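Local coordinates for protein metal-dependent phosphohydrolase, HDOD domain-containing (Geobacter sulfurreducens, PDB 3HC1) that is of unknown function but binds two iron ions in an HD-type metal site, consistent with a metal-dependent phosphohydrolase, at residues L215-I220 with G247-K252; V234-E239 with P265-I270. All coordinates share one frame; numbering follows the deposited sequence.

Contact 1 of 2, residues L215-I220 with G247-K252. With FE (Fe (III) ion), chain B; FE (Fe (III) ion), chain C.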
# COMPACT_ATOMS: atom_id res chain seq x y z
N LEU A 215 -4.67 -9.86 1.86
CA LEU A 215 -4.77 -11.11 2.62
C LEU A 215 -3.43 -11.79 2.91
O LEU A 215 -3.23 -12.38 3.99
CB LEU A 215 -5.69 -12.10 1.87
CG LEU A 215 -5.97 -13.47 2.52
CD1 LEU A 215 -6.57 -13.31 3.93
CD2 LEU A 215 -6.89 -14.34 1.64
N TYR A 216 -2.51 -11.73 1.95
CA TYR A 216 -1.32 -12.58 1.96
C TYR A 216 -0.00 -11.85 2.17
O TYR A 216 1.06 -12.49 2.17
CB TYR A 216 -1.22 -13.38 0.66
CG TYR A 216 -2.36 -14.33 0.36
CD1 TYR A 216 -2.66 -15.41 1.19
CD2 TYR A 216 -3.08 -14.21 -0.83
CE1 TYR A 216 -3.71 -16.32 0.86
CE2 TYR A 216 -4.11 -15.10 -1.17
CZ TYR A 216 -4.43 -16.12 -0.33
OH TYR A 216 -5.42 -16.96 -0.73
N HIS A 217 -0.07 -10.54 2.38
CA HIS A 217 1.14 -9.72 2.39
C HIS A 217 2.11 -10.00 3.51
O HIS A 217 3.27 -9.60 3.38
CB HIS A 217 0.84 -8.23 2.29
CG HIS A 217 0.26 -7.63 3.54
ND1 HIS A 217 -1.09 -7.44 3.73
CD2 HIS A 217 0.88 -7.06 4.61
CE1 HIS A 217 -1.29 -6.85 4.90
NE2 HIS A 217 -0.12 -6.70 5.48
N HIS A 218 1.66 -10.68 4.57
CA HIS A 218 2.58 -11.12 5.65
C HIS A 218 3.12 -12.53 5.47
O HIS A 218 3.93 -12.96 6.26
CB HIS A 218 1.95 -10.94 7.06
CG HIS A 218 1.82 -9.51 7.47
ND1 HIS A 218 2.90 -8.77 7.92
CD2 HIS A 218 0.76 -8.65 7.50
CE1 HIS A 218 2.52 -7.52 8.14
NE2 HIS A 218 1.22 -7.42 7.94
N ASP A 219 2.70 -13.25 4.42
CA ASP A 219 3.36 -14.51 4.06
C ASP A 219 3.14 -14.87 2.61
O ASP A 219 2.16 -15.52 2.26
CB ASP A 219 2.90 -15.65 4.94
CG ASP A 219 3.73 -16.93 4.72
OD1 ASP A 219 4.81 -16.93 4.03
OD2 ASP A 219 3.28 -17.93 5.26
N ILE A 220 4.05 -14.41 1.77
CA ILE A 220 3.98 -14.64 0.32
C ILE A 220 3.86 -16.13 -0.01
O ILE A 220 3.24 -16.49 -1.00
CB ILE A 220 5.17 -13.96 -0.40
CG1 ILE A 220 5.01 -14.02 -1.93
CG2 ILE A 220 6.51 -14.57 0.05
CD1 ILE A 220 3.67 -13.45 -2.45
N GLY A 247 7.82 1.97 9.18
CA GLY A 247 6.74 1.09 9.60
C GLY A 247 6.43 1.09 11.08
O GLY A 247 6.96 1.91 11.88
N PHE A 248 5.54 0.19 11.45
CA PHE A 248 5.07 0.17 12.85
C PHE A 248 4.67 -1.20 13.31
O PHE A 248 4.34 -1.37 14.46
CB PHE A 248 3.84 1.12 13.02
CG PHE A 248 2.62 0.67 12.22
CD1 PHE A 248 2.53 0.97 10.88
CD2 PHE A 248 1.60 -0.10 12.81
CE1 PHE A 248 1.42 0.52 10.10
CE2 PHE A 248 0.51 -0.55 12.06
CZ PHE A 248 0.42 -0.24 10.71
N GLU A 249 4.55 -2.18 12.40
CA GLU A 249 3.89 -3.42 12.73
C GLU A 249 4.80 -4.36 13.49
O GLU A 249 4.33 -5.35 14.01
CB GLU A 249 3.34 -4.09 11.46
CG GLU A 249 2.22 -3.30 10.81
CD GLU A 249 2.06 -3.69 9.38
OE1 GLU A 249 2.90 -3.29 8.59
OE2 GLU A 249 1.12 -4.44 9.08
N GLY A 250 6.10 -4.08 13.54
CA GLY A 250 7.05 -4.88 14.33
C GLY A 250 7.60 -6.07 13.57
O GLY A 250 7.14 -6.41 12.48
N HIS A 251 8.63 -6.70 14.14
CA HIS A 251 9.35 -7.77 13.42
C HIS A 251 10.17 -8.51 14.41
O HIS A 251 10.72 -7.92 15.32
CB HIS A 251 10.28 -7.17 12.35
CG HIS A 251 10.75 -8.14 11.31
ND1 HIS A 251 11.70 -9.11 11.58
CD2 HIS A 251 10.47 -8.25 9.99
CE1 HIS A 251 11.91 -9.83 10.49
NE2 HIS A 251 11.18 -9.33 9.51
N LYS A 252 10.27 -9.82 14.23
CA LYS A 252 11.16 -10.61 15.04
C LYS A 252 12.60 -10.22 14.81
O LYS A 252 12.94 -9.67 13.75
CB LYS A 252 10.95 -12.12 14.81
CG LYS A 252 11.45 -12.67 13.48
CD LYS A 252 10.84 -14.05 13.20
CE LYS A 252 11.57 -14.80 12.08
NZ LYS A 252 11.97 -13.90 10.95
FE FE B . 0.32 -5.53 7.28
FE FE C . 2.43 -3.12 6.40
O HOH W 1 1.91 -5.04 6.37
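Glu249 OE2 meets His217 NE2 and His218 NE2 on one ferric ion, the iron of chain B, which it binds at 2.2 Å. The other carboxylate oxygen of Glu249, OE1, binds the iron of chain C at the same length. OE2 lies 3.2 Å from His218 NE2, at the edge of the ring and in its plane. The two are neighbouring metal ligands, not a hydrogen-bonded pair, and the carboxylate is turned 75° from that ring. His217 CG stands between its own backbone N and carbonyl carbon (chi1 73°), which brings CD2 3.2 Å above one face of the His218 imidazole. A type I turn from Tyr216 to Asp219 puts both histidines at its corner, at the C-terminal end of helix 208-216. Water 1 lies 1.9 Å from the chain B iron and also binds the other ion. Asp153 and His193 complete the first site; His122, His152, Asp153 and Asp238 the second. Six ligand atoms thus surround each iron, and the carboxylates of Glu249 and Asp153 and water 1 bridge the two ions, making this a dinuclear centre of the HD-domain kind, consistent with metal-assisted phosphoester hydrolysis.

Contact 2 of 2, residues V234-E239 with P265-I270. With FE (Fe (III) ion), chain C.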
# COMPACT_ATOMS: atom_id res chain seq x y z
N VAL A 234 4.71 -6.43 -2.92
CA VAL A 234 4.18 -5.67 -1.77
C VAL A 234 4.62 -6.34 -0.48
O VAL A 234 4.95 -5.64 0.50
CB VAL A 234 2.64 -5.53 -1.86
CG1 VAL A 234 1.97 -5.01 -0.49
CG2 VAL A 234 2.23 -4.68 -3.11
N ALA A 235 4.63 -7.68 -0.43
CA ALA A 235 5.12 -8.35 0.80
C ALA A 235 6.55 -7.97 1.06
O ALA A 235 6.90 -7.68 2.21
CB ALA A 235 5.02 -9.90 0.78
N PHE A 236 7.40 -7.99 0.00
CA PHE A 236 8.80 -7.56 0.17
C PHE A 236 8.88 -6.11 0.64
O PHE A 236 9.58 -5.78 1.63
CB PHE A 236 9.67 -7.77 -1.08
CG PHE A 236 11.06 -7.28 -0.92
CD1 PHE A 236 11.36 -5.96 -1.12
CD2 PHE A 236 12.05 -8.13 -0.45
CE1 PHE A 236 12.60 -5.48 -0.90
CE2 PHE A 236 13.31 -7.66 -0.23
CZ PHE A 236 13.59 -6.34 -0.46
N ALA A 237 8.16 -5.23 -0.04
CA ALA A 237 8.17 -3.81 0.31
C ALA A 237 7.73 -3.55 1.76
O ALA A 237 8.29 -2.68 2.43
CB ALA A 237 7.36 -2.97 -0.69
N ASP A 238 6.78 -4.32 2.26
CA ASP A 238 6.32 -4.14 3.61
C ASP A 238 7.40 -4.53 4.61
O ASP A 238 7.72 -3.78 5.53
CB ASP A 238 5.03 -4.94 3.87
CG ASP A 238 4.67 -4.94 5.32
OD1 ASP A 238 4.49 -3.84 5.83
OD2 ASP A 238 4.62 -6.01 5.96
N GLU A 239 7.98 -5.72 4.43
CA GLU A 239 9.07 -6.16 5.29
C GLU A 239 10.28 -5.19 5.24
O GLU A 239 10.85 -4.82 6.28
CB GLU A 239 9.46 -7.62 4.99
CG GLU A 239 10.38 -8.17 6.08
CD GLU A 239 10.47 -9.65 6.12
OE1 GLU A 239 10.12 -10.23 5.10
OE2 GLU A 239 10.86 -10.23 7.16
N PRO A 265 11.88 -14.63 0.15
CA PRO A 265 11.18 -15.54 -0.76
C PRO A 265 10.45 -14.88 -1.93
O PRO A 265 10.14 -15.57 -2.92
CB PRO A 265 10.17 -16.27 0.17
CG PRO A 265 10.14 -15.50 1.42
CD PRO A 265 11.46 -14.84 1.55
N SER A 266 10.19 -13.58 -1.84
CA SER A 266 9.50 -12.88 -2.91
C SER A 266 10.31 -12.91 -4.21
O SER A 266 9.72 -12.90 -5.26
CB SER A 266 9.20 -11.44 -2.56
OG SER A 266 8.14 -11.35 -1.65
N TRP A 267 11.64 -12.92 -4.11
CA TRP A 267 12.48 -12.84 -5.30
C TRP A 267 12.24 -14.04 -6.20
O TRP A 267 12.04 -13.87 -7.37
CB TRP A 267 13.97 -12.68 -4.98
CG TRP A 267 14.26 -11.47 -4.26
CD1 TRP A 267 14.81 -11.37 -3.01
CD2 TRP A 267 13.97 -10.13 -4.68
NE1 TRP A 267 14.90 -10.05 -2.64
CE2 TRP A 267 14.40 -9.27 -3.65
CE3 TRP A 267 13.46 -9.57 -5.86
CZ2 TRP A 267 14.30 -7.87 -3.75
CZ3 TRP A 267 13.33 -8.21 -5.95
CH2 TRP A 267 13.74 -7.36 -4.91
N GLY A 268 12.22 -15.26 -5.63
CA GLY A 268 11.82 -16.45 -6.36
C GLY A 268 10.39 -16.41 -6.91
O GLY A 268 10.13 -16.90 -8.03
N VAL A 269 9.47 -15.81 -6.18
CA VAL A 269 8.07 -15.76 -6.62
C VAL A 269 7.94 -14.86 -7.85
O VAL A 269 7.24 -15.22 -8.86
CB VAL A 269 7.14 -15.37 -5.44
CG1 VAL A 269 5.70 -15.08 -5.92
CG2 VAL A 269 7.14 -16.55 -4.43
N ILE A 270 8.67 -13.76 -7.83
CA ILE A 270 8.71 -12.81 -8.95
C ILE A 270 9.31 -13.52 -10.17
O ILE A 270 8.70 -13.45 -11.23
CB ILE A 270 9.49 -11.52 -8.61
CG1 ILE A 270 8.76 -10.75 -7.53
CG2 ILE A 270 9.68 -10.63 -9.85
CD1 ILE A 270 9.54 -9.64 -6.87
FE FE C . 2.43 -3.12 6.40
O HOH W 1 1.91 -5.04 6.37
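Phe236 and Trp267 form the aromatic part of this contact, an edge-to-face pair with the edge of the indole directed at the phenyl face. The centroid of the phenyl ring is 4.8 Å from that of the six-membered indole ring, and the planes are inclined at 53°, well short of perpendicular. Trp267 CZ2 does most of the touching: it sits above one phenyl face, displaced toward the rim, 3.7 Å from Phe236 CE2. With CG anti to the backbone N (chi1 178°), the phenyl ring is set against the indole. An alanine here removes the ring, which would probably leave a gap beside Trp267 CZ2 and let the indole shift.

Among polar groups, Trp267 NE1 is hydrogen-bonded to Leu261 O, which helps fix the indole. Ser266 OG is hydrogen-bonded to Ala232 O and lies 3.9 Å from Phe236 CB, tying helix 266-273 to helix 229-243. The metal bond belongs to Asp238, whose OD1 binds the chain C iron at 2.2 Å.

The short helical segments run nearly antiparallel, at 158°, with axes 10.4 Å apart. Helix 281-302 packs on both rings through Val285, Leu288 and Ile284, while Ile133 of helix 116-136 also meets Phe236; this face of helix 229-243 is thus packed against its neighbouring helices, while Asp238 binds the chain C iron.

In the fold
The segments interleave along the chain, in the order 215-220, 234-239, 247-252 and 265-270, and the centres of the two contacts are about 11 Å apart in an all-helical fold. Helix 229-243 follows helix 208-216 and brings contact 2 against contact 1, with Ala235 CB packed on His217 O. A probable hydrogen bond of 2.5 Å joins His251 NE2 to Glu239 OE2. Glu249 of contact 1 and Asp238 of contact 2 meet on the chain C iron, so the dinuclear site draws on both contacts. Contact 2 packs the metal-bearing helix 229-243 against helix 266-273 through an aromatic pair, and contact 1 supplies metal ligands from the turn before that helix and the loop after it.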